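Local coordinates for protein bifunctional cytochrome P450/NADPH--P450 reductase (PDB 7F3H) that probably hydroxylates organic substrates at its heme iron with molecular oxygen, drawing electrons from NADPH through a fused reductase domain, at residues A[71-74]-A[78-81]; A[93-98]-A[401-406]; A[452-455]-A[459-462]. All blocks are in the same frame, centred on the assembly; numbering follows the deposited sequence.

Contact 1. Residues A[71-74]-A[78-81]. With HEM (protoporphyrin IX containing Fe), chain E.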
loop_
_atom_site.group_PDB
_atom_site.type_symbol
_atom_site.label_atom_id
_atom_site.label_comp_id
_atom_site.label_asym_id
_atom_site.label_seq_id
_atom_site.Cartn_x
_atom_site.Cartn_y
_atom_site.Cartn_z
ATOM N N PHE A 71 12.390 18.508 5.083
ATOM C CA PHE A 71 12.067 17.285 5.779
ATOM C C PHE A 71 12.308 16.128 4.827
ATOM O O PHE A 71 12.130 16.266 3.620
ATOM C CB PHE A 71 10.629 17.295 6.269
ATOM C CG PHE A 71 10.254 18.533 7.028
ATOM C CD1 PHE A 71 9.880 19.696 6.353
ATOM C CD2 PHE A 71 10.250 18.534 8.415
ATOM C CE1 PHE A 71 9.524 20.845 7.045
ATOM C CE2 PHE A 71 9.894 19.676 9.114
ATOM C CZ PHE A 71 9.515 20.833 8.429
ATOM N N GLN A 72 12.750 14.992 5.373
ATOM C CA GLN A 72 12.936 13.798 4.557
ATOM C C GLN A 72 12.569 12.565 5.357
ATOM O O GLN A 72 12.643 12.561 6.589
ATOM C CB GLN A 72 14.380 13.651 4.044
ATOM C CG GLN A 72 14.739 14.661 2.992
ATOM C CD GLN A 72 16.080 14.437 2.335
ATOM O OE1 GLN A 72 16.729 13.379 2.472
ATOM N NE2 GLN A 72 16.512 15.451 1.590
ATOM N N LYS A 73 12.202 11.509 4.605
ATOM C CA LYS A 73 12.030 10.174 5.162
ATOM C C LYS A 73 13.351 9.681 5.728
ATOM O O LYS A 73 14.407 9.760 5.095
ATOM C CB LYS A 73 11.541 9.183 4.124
ATOM C CG LYS A 73 11.593 7.750 4.635
ATOM C CD LYS A 73 10.933 6.789 3.669
ATOM C CE LYS A 73 11.322 5.320 3.942
ATOM N NZ LYS A 73 10.449 4.429 3.128
ATOM N N ARG A 74 13.293 9.184 6.946
ATOM C CA ARG A 74 14.473 8.682 7.631
ATOM C C ARG A 74 14.132 7.372 8.350
ATOM O O ARG A 74 13.113 7.283 9.058
ATOM C CB ARG A 74 14.984 9.765 8.560
ATOM C CG ARG A 74 15.830 10.919 7.962
ATOM C CD ARG A 74 17.202 10.492 7.558
ATOM N NE ARG A 74 17.846 11.689 7.088
ATOM C CZ ARG A 74 18.042 11.942 5.813
ATOM N NH1 ARG A 74 17.614 11.050 4.923
ATOM N NH2 ARG A 74 18.641 13.066 5.440
ATOM N N ALA A 78 11.992 4.726 12.787
ATOM C CA ALA A 78 10.644 4.236 12.539
ATOM C C ALA A 78 10.587 3.031 11.596
ATOM O O ALA A 78 9.635 2.237 11.650
ATOM C CB ALA A 78 9.796 5.370 11.958
ATOM N N TYR A 79 11.546 2.901 10.698
ATOM C CA TYR A 79 11.579 1.783 9.772
ATOM C C TYR A 79 12.606 0.723 10.179
ATOM O O TYR A 79 12.913 -0.162 9.377
ATOM C CB TYR A 79 11.924 2.300 8.368
ATOM C CG TYR A 79 10.982 3.349 7.808
ATOM C CD1 TYR A 79 11.115 4.708 8.137
ATOM C CD2 TYR A 79 9.988 2.989 6.915
ATOM C CE1 TYR A 79 10.264 5.659 7.617
ATOM C CE2 TYR A 79 9.142 3.919 6.386
ATOM C CZ TYR A 79 9.276 5.254 6.729
ATOM O OH TYR A 79 8.385 6.140 6.156
ATOM N N THR A 80 13.150 0.812 11.402
ATOM C CA THR A 80 14.266 -0.052 11.795
ATOM C C THR A 80 13.864 -1.524 11.883
ATOM O O THR A 80 14.584 -2.401 11.398
ATOM C CB THR A 80 14.853 0.411 13.118
ATOM O OG1 THR A 80 15.304 1.778 12.983
ATOM C CG2 THR A 80 16.012 -0.498 13.488
ATOM N N ASN A 81 12.725 -1.824 12.512
ATOM C CA ASN A 81 12.324 -3.224 12.598
ATOM C C ASN A 81 11.947 -3.798 11.226
ATOM O O ASN A 81 12.332 -4.928 10.905
ATOM C CB ASN A 81 11.196 -3.382 13.608
ATOM C CG ASN A 81 11.619 -2.988 15.010
ATOM O OD1 ASN A 81 12.809 -3.031 15.347
ATOM N ND2 ASN A 81 10.656 -2.610 15.838
HETATM C CHA HEM E . 6.849 3.335 -1.228
HETATM C CHB HEM E . 6.786 -0.724 -3.898
HETATM C CHC HEM E . 1.914 -0.593 -3.942
HETATM C CHD HEM E . 1.986 3.287 -1.035
HETATM C C1A HEM E . 7.249 2.237 -1.948
HETATM C C2A HEM E . 8.618 1.802 -2.123
HETATM C C3A HEM E . 8.624 0.701 -2.891
HETATM C C4A HEM E . 7.238 0.353 -3.161
HETATM C CMA HEM E . 9.874 -0.096 -3.345
HETATM C CAA HEM E . 9.836 2.579 -1.601
HETATM C CBA HEM E . 10.300 3.511 -2.727
HETATM C CGA HEM E . 11.565 4.285 -2.356
HETATM O O1A HEM E . 12.477 4.316 -3.228
HETATM O O2A HEM E . 11.763 4.781 -1.206
HETATM C C1B HEM E . 5.471 -1.031 -4.186
HETATM C C2B HEM E . 5.000 -2.129 -5.021
HETATM C C3B HEM E . 3.658 -2.049 -5.065
HETATM C C4B HEM E . 3.243 -0.955 -4.206
HETATM C CMB HEM E . 5.927 -3.109 -5.770
HETATM C CAB HEM E . 2.611 -2.973 -5.725
HETATM C CBB HEM E . 2.886 -4.137 -6.319
HETATM C C1C HEM E . 1.494 0.462 -3.147
HETATM C C2C HEM E . 0.111 0.901 -2.916
HETATM C C3C HEM E . 0.196 1.964 -2.094
HETATM C C4C HEM E . 1.573 2.249 -1.825
HETATM C CMC HEM E . -1.167 0.217 -3.485
HETATM C CAC HEM E . -0.869 2.870 -1.494
HETATM C CBC HEM E . -2.158 2.711 -1.756
HETATM C C1D HEM E . 3.306 3.638 -0.827
HETATM C C2D HEM E . 3.779 4.724 0.026
HETATM C C3D HEM E . 5.109 4.720 -0.048
HETATM C C4D HEM E . 5.542 3.644 -0.916
HETATM C CMD HEM E . 2.918 5.716 0.853
HETATM C CAD HEM E . 6.008 5.691 0.696
HETATM C CBD HEM E . 6.227 5.020 2.026
HETATM C CGD HEM E . 6.983 5.903 2.959
HETATM O O1D HEM E . 7.523 5.310 3.924
HETATM O O2D HEM E . 7.046 7.159 2.748
HETATM N NA HEM E . 6.439 1.311 -2.569
HETATM N NB HEM E . 4.383 -0.334 -3.719
HETATM N NC HEM E . 2.350 1.303 -2.449
HETATM N ND HEM E . 4.408 3.007 -1.384
HETATM FE FE HEM E . 4.395 1.435 -2.596
#
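Lys73 and Tyr79 cross at about a right angle and meet by a CH-pi contact. CE of Lys73 sits 3.7 Å from the centroid of the Tyr79 ring, 21° off the ring normal and displaced toward the rim. With CG anti to the lysine's backbone N (chi1 170°), the extended chain carries CE over the ring face, while CD passes beside the hydroxyl. At the ring edge, Arg74 O lies 3.4 Å from Tyr79 CD1, near the ring plane. In the cytochrome P450 fold, this is where the short edge strand 71-72 of the beta sheet gives way to helix 80-86, beside the heme propionates. The polar interactions run to one of these. Tyr79 OH donates to heme O1D at 2.5 Å, and Lys73 NZ reaches the same oxygen at 3.2 Å. A tyrosine suits the place because one residue offers both a flat face to the lysine CE and a hydroxyl to the carboxylate. The lysine brings a positive charge that probably offsets that of the propionate, while NZ also donates to the carbonyl of Phe91, whose ring it meets in a cation-pi contact.

Contact 2. Residues A[93-98]-A[401-406]. With HEM (protoporphyrin IX containing Fe), chain E.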
loop_
_atom_site.group_PDB
_atom_site.type_symbol
_atom_site.label_atom_id
_atom_site.label_comp_id
_atom_site.label_asym_id
_atom_site.label_seq_id
_atom_site.Cartn_x
_atom_site.Cartn_y
_atom_site.Cartn_z
ATOM N N SER A 93 15.866 1.746 3.219
ATOM C CA SER A 93 17.208 2.324 3.188
ATOM C C SER A 93 17.142 3.841 3.202
ATOM O O SER A 93 16.171 4.446 2.736
ATOM C CB SER A 93 17.982 1.873 1.945
ATOM O OG SER A 93 17.182 2.034 0.796
ATOM N N ASP A 94 18.193 4.454 3.740
ATOM C CA ASP A 94 18.296 5.906 3.743
ATOM C C ASP A 94 18.777 6.385 2.377
ATOM O O ASP A 94 19.410 5.634 1.629
ATOM C CB ASP A 94 19.239 6.382 4.854
ATOM C CG ASP A 94 18.565 6.456 6.224
ATOM O OD1 ASP A 94 17.544 7.150 6.370
ATOM O OD2 ASP A 94 19.050 5.812 7.167
ATOM N N SER A 95 18.385 7.624 2.019
ATOM C CA SER A 95 18.740 8.194 0.716
ATOM C C SER A 95 20.246 8.223 0.498
ATOM O O SER A 95 20.714 8.066 -0.641
ATOM C CB SER A 95 18.177 9.608 0.563
ATOM O OG SER A 95 16.778 9.653 0.780
ATOM N N PHE A 96 21.024 8.428 1.567
ATOM C CA PHE A 96 22.459 8.572 1.377
ATOM C C PHE A 96 23.179 7.233 1.197
ATOM O O PHE A 96 24.280 7.215 0.645
ATOM C CB PHE A 96 23.070 9.349 2.549
ATOM C CG PHE A 96 22.733 8.781 3.873
ATOM C CD1 PHE A 96 23.295 7.591 4.301
ATOM C CD2 PHE A 96 21.808 9.412 4.685
ATOM C CE1 PHE A 96 22.965 7.058 5.538
ATOM C CE2 PHE A 96 21.476 8.883 5.919
ATOM C CZ PHE A 96 22.058 7.714 6.349
ATOM N N GLU A 97 22.585 6.115 1.617
ATOM C CA GLU A 97 23.187 4.818 1.336
ATOM C C GLU A 97 23.291 4.604 -0.176
ATOM O O GLU A 97 22.289 4.768 -0.891
ATOM C CB GLU A 97 22.364 3.699 1.967
ATOM C CG GLU A 97 22.328 3.696 3.464
ATOM C CD GLU A 97 21.528 2.513 4.010
ATOM O OE1 GLU A 97 21.941 1.345 3.825
ATOM O OE2 GLU A 97 20.464 2.760 4.619
ATOM N N PRO A 98 24.460 4.202 -0.692
ATOM C CA PRO A 98 24.634 4.107 -2.154
ATOM C C PRO A 98 23.645 3.181 -2.841
ATOM O O PRO A 98 23.209 3.454 -3.980
ATOM C CB PRO A 98 26.065 3.558 -2.288
ATOM C CG PRO A 98 26.762 3.955 -1.051
ATOM C CD PRO A 98 25.719 3.986 0.043
ATOM N N GLY A 401 7.856 12.822 -3.148
ATOM C CA GLY A 401 9.182 13.177 -3.610
ATOM C C GLY A 401 9.923 11.969 -4.131
ATOM O O GLY A 401 9.322 11.035 -4.672
ATOM N N MET A 402 11.251 11.994 -3.951
ATOM C CA MET A 402 12.108 10.879 -4.356
ATOM C C MET A 402 11.713 9.582 -3.655
ATOM O O MET A 402 11.915 8.493 -4.205
ATOM C CB MET A 402 13.581 11.195 -4.052
ATOM C CG MET A 402 14.239 12.244 -4.937
ATOM S SD MET A 402 14.036 11.931 -6.695
ATOM C CE MET A 402 13.538 13.560 -7.245
ATOM N N ARG A 403 11.168 9.683 -2.439
ATOM C CA ARG A 403 10.729 8.537 -1.652
ATOM C C ARG A 403 9.261 8.163 -1.928
ATOM O O ARG A 403 8.583 7.581 -1.069
ATOM C CB ARG A 403 10.969 8.822 -0.172
ATOM C CG ARG A 403 12.445 9.109 0.087
ATOM C CD ARG A 403 13.349 8.036 -0.557
ATOM N NE ARG A 403 13.141 6.700 0.022
ATOM C CZ ARG A 403 13.891 6.150 0.982
ATOM N NH1 ARG A 403 14.935 6.781 1.491
ATOM N NH2 ARG A 403 13.610 4.943 1.427
ATOM N N ALA A 404 8.752 8.516 -3.100
ATOM C CA ALA A 404 7.404 8.131 -3.462
ATOM C C ALA A 404 7.365 6.648 -3.836
ATOM O O ALA A 404 8.399 5.996 -4.015
ATOM C CB ALA A 404 6.904 9.000 -4.611
ATOM N N CYS A 405 6.148 6.109 -3.896
ATOM C CA CYS A 405 5.936 4.717 -4.295
ATOM C C CYS A 405 6.499 4.449 -5.681
ATOM O O CYS A 405 6.051 5.039 -6.658
ATOM C CB CYS A 405 4.438 4.384 -4.265
ATOM S SG CYS A 405 4.093 2.634 -4.629
ATOM N N ILE A 406 7.467 3.541 -5.786
ATOM C CA ILE A 406 7.921 3.161 -7.123
ATOM C C ILE A 406 6.978 2.162 -7.763
ATOM O O ILE A 406 7.039 1.959 -8.985
ATOM C CB ILE A 406 9.336 2.570 -7.086
ATOM C CG1 ILE A 406 10.036 2.665 -8.455
ATOM C CG2 ILE A 406 9.306 1.138 -6.556
ATOM C CD1 ILE A 406 11.533 2.347 -8.336
HETATM C CHA HEM E . 6.849 3.335 -1.228
HETATM C CHB HEM E . 6.786 -0.724 -3.898
HETATM C CHC HEM E . 1.914 -0.593 -3.942
HETATM C CHD HEM E . 1.986 3.287 -1.035
HETATM C C1A HEM E . 7.249 2.237 -1.948
HETATM C C2A HEM E . 8.618 1.802 -2.123
HETATM C C3A HEM E . 8.624 0.701 -2.891
HETATM C C4A HEM E . 7.238 0.353 -3.161
HETATM C CMA HEM E . 9.874 -0.096 -3.345
HETATM C CAA HEM E . 9.836 2.579 -1.601
HETATM C CBA HEM E . 10.300 3.511 -2.727
HETATM C CGA HEM E . 11.565 4.285 -2.356
HETATM O O1A HEM E . 12.477 4.316 -3.228
HETATM O O2A HEM E . 11.763 4.781 -1.206
HETATM C C1B HEM E . 5.471 -1.031 -4.186
HETATM C C2B HEM E . 5.000 -2.129 -5.021
HETATM C C3B HEM E . 3.658 -2.049 -5.065
HETATM C C4B HEM E . 3.243 -0.955 -4.206
HETATM C CMB HEM E . 5.927 -3.109 -5.770
HETATM C CAB HEM E . 2.611 -2.973 -5.725
HETATM C CBB HEM E . 2.886 -4.137 -6.319
HETATM C C1C HEM E . 1.494 0.462 -3.147
HETATM C C2C HEM E . 0.111 0.901 -2.916
HETATM C C3C HEM E . 0.196 1.964 -2.094
HETATM C C4C HEM E . 1.573 2.249 -1.825
HETATM C CMC HEM E . -1.167 0.217 -3.485
HETATM C CAC HEM E . -0.869 2.870 -1.494
HETATM C CBC HEM E . -2.158 2.711 -1.756
HETATM C C1D HEM E . 3.306 3.638 -0.827
HETATM C C2D HEM E . 3.779 4.724 0.026
HETATM C C3D HEM E . 5.109 4.720 -0.048
HETATM C C4D HEM E . 5.542 3.644 -0.916
HETATM C CMD HEM E . 2.918 5.716 0.853
HETATM C CAD HEM E . 6.008 5.691 0.696
HETATM C CBD HEM E . 6.227 5.020 2.026
HETATM C CGD HEM E . 6.983 5.903 2.959
HETATM O O1D HEM E . 7.523 5.310 3.924
HETATM O O2D HEM E . 7.046 7.159 2.748
HETATM N NA HEM E . 6.439 1.311 -2.569
HETATM N NB HEM E . 4.383 -0.334 -3.719
HETATM N NC HEM E . 2.350 1.303 -2.449
HETATM N ND HEM E . 4.408 3.007 -1.384
HETATM FE FE HEM E . 4.395 1.435 -2.596
#
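Arg403 has the most surface buried here, and its guanidinium joins the loop 93-98 to a propionate of the heme. In the cytochrome P450 fold, Arg403 lies two residues before Cys405, the thiolate ligand, in the cysteine-ligand loop ahead of helix 408-425. Its chain bends at chi2 and chi3, a folded path that turns the guanidinium between the two partners. NH1 and NH2 together grip one atom, Ser93 O, end-on; the distance from Arg403 NH2 to Ser93 O is 2.9 Å. The oxygen is tilted 16° out of the guanidinium plane, and each N-H meets it at 139°, as expected when two donors share one acceptor. NE turns to the heme, where Arg403 NE to heme O2A is 2.7 Å and fairly straight, with a weaker bond from NH2 to the same oxygen. Arginine suits this position because its flat group can serve a carbonyl and a carboxylate at once, and its charge probably balances that of the propionate.

Ser93 contributes its carbonyl rather than its hydroxyl, which is bonded to Gly89 O. Ser95, whose short side chain ends in a hydroxyl close to the backbone, places OG in the plane of the guanidinium, where it takes a weak bond from NH1. Trp100 of helix 98-107 packs against Arg403 and also bonds the heme. Further along the loop, Ile406 CG2 lies against the heme methyl CMA, and Cys405 SG binds the iron at 2.4 Å.

Contact 3. Residues A[452-455]-A[459-462]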
loop_
_atom_site.group_PDB
_atom_site.type_symbol
_atom_site.label_atom_id
_atom_site.label_comp_id
_atom_site.label_asym_id
_atom_site.label_seq_id
_atom_site.Cartn_x
_atom_site.Cartn_y
_atom_site.Cartn_z
ATOM N N ARG A 452 -20.686 -12.350 -1.346
ATOM C CA ARG A 452 -21.056 -13.468 -2.204
ATOM C C ARG A 452 -21.143 -13.028 -3.663
ATOM O O ARG A 452 -21.493 -11.883 -3.962
ATOM C CB ARG A 452 -22.368 -14.083 -1.745
ATOM C CG ARG A 452 -22.121 -15.177 -0.726
ATOM C CD ARG A 452 -23.388 -15.584 -0.012
ATOM N NE ARG A 452 -23.057 -16.016 1.333
ATOM C CZ ARG A 452 -23.951 -16.302 2.262
ATOM N NH1 ARG A 452 -25.249 -16.221 1.993
ATOM N NH2 ARG A 452 -23.546 -16.662 3.469
ATOM N N VAL A 453 -20.789 -13.929 -4.587
ATOM C CA VAL A 453 -20.805 -13.586 -6.009
ATOM C C VAL A 453 -21.622 -14.610 -6.789
ATOM O O VAL A 453 -21.695 -15.795 -6.430
ATOM C CB VAL A 453 -19.390 -13.463 -6.629
ATOM C CG1 VAL A 453 -18.646 -12.314 -6.019
ATOM C CG2 VAL A 453 -18.596 -14.743 -6.501
ATOM N N ARG A 454 -22.239 -14.137 -7.879
ATOM C CA ARG A 454 -22.964 -15.031 -8.774
ATOM C C ARG A 454 -22.652 -14.668 -10.222
ATOM O O ARG A 454 -22.617 -13.488 -10.584
ATOM C CB ARG A 454 -24.480 -14.963 -8.500
ATOM C CG ARG A 454 -25.306 -16.030 -9.206
ATOM C CD ARG A 454 -26.706 -15.536 -9.637
ATOM N NE ARG A 454 -26.675 -14.172 -10.168
ATOM C CZ ARG A 454 -27.682 -13.306 -10.071
ATOM N NH1 ARG A 454 -28.777 -13.640 -9.369
ATOM N NH2 ARG A 454 -27.542 -12.069 -10.581
ATOM N N GLU A 455 -22.427 -15.686 -11.058
ATOM C CA GLU A 455 -22.190 -15.449 -12.484
ATOM C C GLU A 455 -23.253 -14.521 -13.073
ATOM O O GLU A 455 -24.453 -14.758 -12.922
ATOM C CB GLU A 455 -22.191 -16.780 -13.236
ATOM C CG GLU A 455 -20.811 -17.370 -13.461
ATOM C CD GLU A 455 -20.861 -18.757 -14.103
ATOM O OE1 GLU A 455 -20.026 -19.020 -14.994
ATOM O OE2 GLU A 455 -21.737 -19.579 -13.722
ATOM N N HIS A 459 -28.201 -12.012 -20.524
ATOM C CA HIS A 459 -29.203 -10.964 -20.589
ATOM C C HIS A 459 -29.035 -9.911 -19.500
ATOM O O HIS A 459 -29.803 -8.945 -19.466
ATOM C CB HIS A 459 -30.577 -11.606 -20.517
ATOM C CG HIS A 459 -30.866 -12.223 -19.190
ATOM N ND1 HIS A 459 -30.553 -13.534 -18.900
ATOM C CD2 HIS A 459 -31.420 -11.707 -18.064
ATOM C CE1 HIS A 459 -30.918 -13.805 -17.657
ATOM N NE2 HIS A 459 -31.446 -12.716 -17.129
ATOM N N GLU A 460 -28.116 -10.126 -18.565
ATOM C CA GLU A 460 -27.840 -9.203 -17.477
ATOM C C GLU A 460 -26.699 -8.247 -17.779
ATOM O O GLU A 460 -26.443 -7.338 -16.988
ATOM C CB GLU A 460 -27.562 -9.986 -16.199
ATOM C CG GLU A 460 -28.843 -10.504 -15.591
ATOM C CD GLU A 460 -28.599 -11.472 -14.455
ATOM O OE1 GLU A 460 -27.443 -11.927 -14.279
ATOM O OE2 GLU A 460 -29.576 -11.777 -13.737
ATOM N N ARG A 461 -26.032 -8.414 -18.915
ATOM C CA ARG A 461 -24.997 -7.491 -19.352
ATOM C C ARG A 461 -25.639 -6.317 -20.076
ATOM O O ARG A 461 -26.755 -6.425 -20.596
ATOM C CB ARG A 461 -24.040 -8.185 -20.316
ATOM C CG ARG A 461 -23.562 -9.584 -19.935
ATOM C CD ARG A 461 -22.575 -9.550 -18.817
ATOM N NE ARG A 461 -21.434 -8.710 -19.154
ATOM C CZ ARG A 461 -20.323 -9.102 -19.768
ATOM N NH1 ARG A 461 -20.148 -10.368 -20.133
ATOM N NH2 ARG A 461 -19.372 -8.203 -20.010
ATOM N N PHE A 462 -24.963 -5.171 -20.054
ATOM C CA PHE A 462 -25.408 -4.002 -20.807
ATOM C C PHE A 462 -24.781 -4.036 -22.215
ATOM O O PHE A 462 -24.069 -4.976 -22.576
ATOM C CB PHE A 462 -25.128 -2.739 -19.969
ATOM C CG PHE A 462 -25.536 -2.887 -18.489
ATOM C CD1 PHE A 462 -26.877 -3.120 -18.140
ATOM C CD2 PHE A 462 -24.595 -2.842 -17.461
ATOM C CE1 PHE A 462 -27.277 -3.284 -16.778
ATOM C CE2 PHE A 462 -24.984 -3.008 -16.102
ATOM C CZ PHE A 462 -26.325 -3.236 -15.765
#
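Arg454 brings the end of its guanidinium up to the carboxylate of Glu460, the two side chains running roughly perpendicular. The pairing bridges the end of strand 450-455, the middle strand of a small antiparallel sheet in the cytochrome P450 fold, and the 3-10 turn that follows it near the end of the modelled chain. It is a long salt bridge: Arg454 NH2 stands 3.7 Å from Glu460 OE1. Because the oxygen lies well out of the guanidinium plane, no N-H points at it and the attraction is between charges; the two planes are 31° apart. Arg454 sends CG away from its own amide nitrogen (chi1 -170°) and then bends at chi2 and chi3, whereas Glu460 stays extended beyond CG. Long, flexible, charged residues fit such a surface position, since they can pair at long range while Arg454 stays exposed. The carboxylate has a firmer partner nearby in the backbone N of Arg457, in the connecting turn, which probably steadies it more than the arginine does. Arg454 is tied to the sheet through backbone bonds with Ala427 of strand 426-429. The second carboxylate oxygen is almost as near to the arginine, with Glu460 OE2 3.8 Å from Arg454 NH2.

Contacts 1 and 2 are neighbours beside the heme, their centres 10 Å apart, while contact 3 lies on the opposite side of the chain's centre, centre to centre about 47 Å and 45 Å from them. The first two touch directly: Lys73 CE packs 3.4 Å from Arg403 NH2. Each serves a different propionate of the one cofactor, contact 1 from a partly buried site and contact 2 from a buried one, both with positive side chains that hydrogen-bond a carboxylate oxygen. Contact 3 is a surface pairing without cofactor, and its chemistry is correspondingly loose, resting on attraction between charges. Like contact 1, it joins segments separated by only three residues, whereas contact 2 brings together distant parts of the sequence.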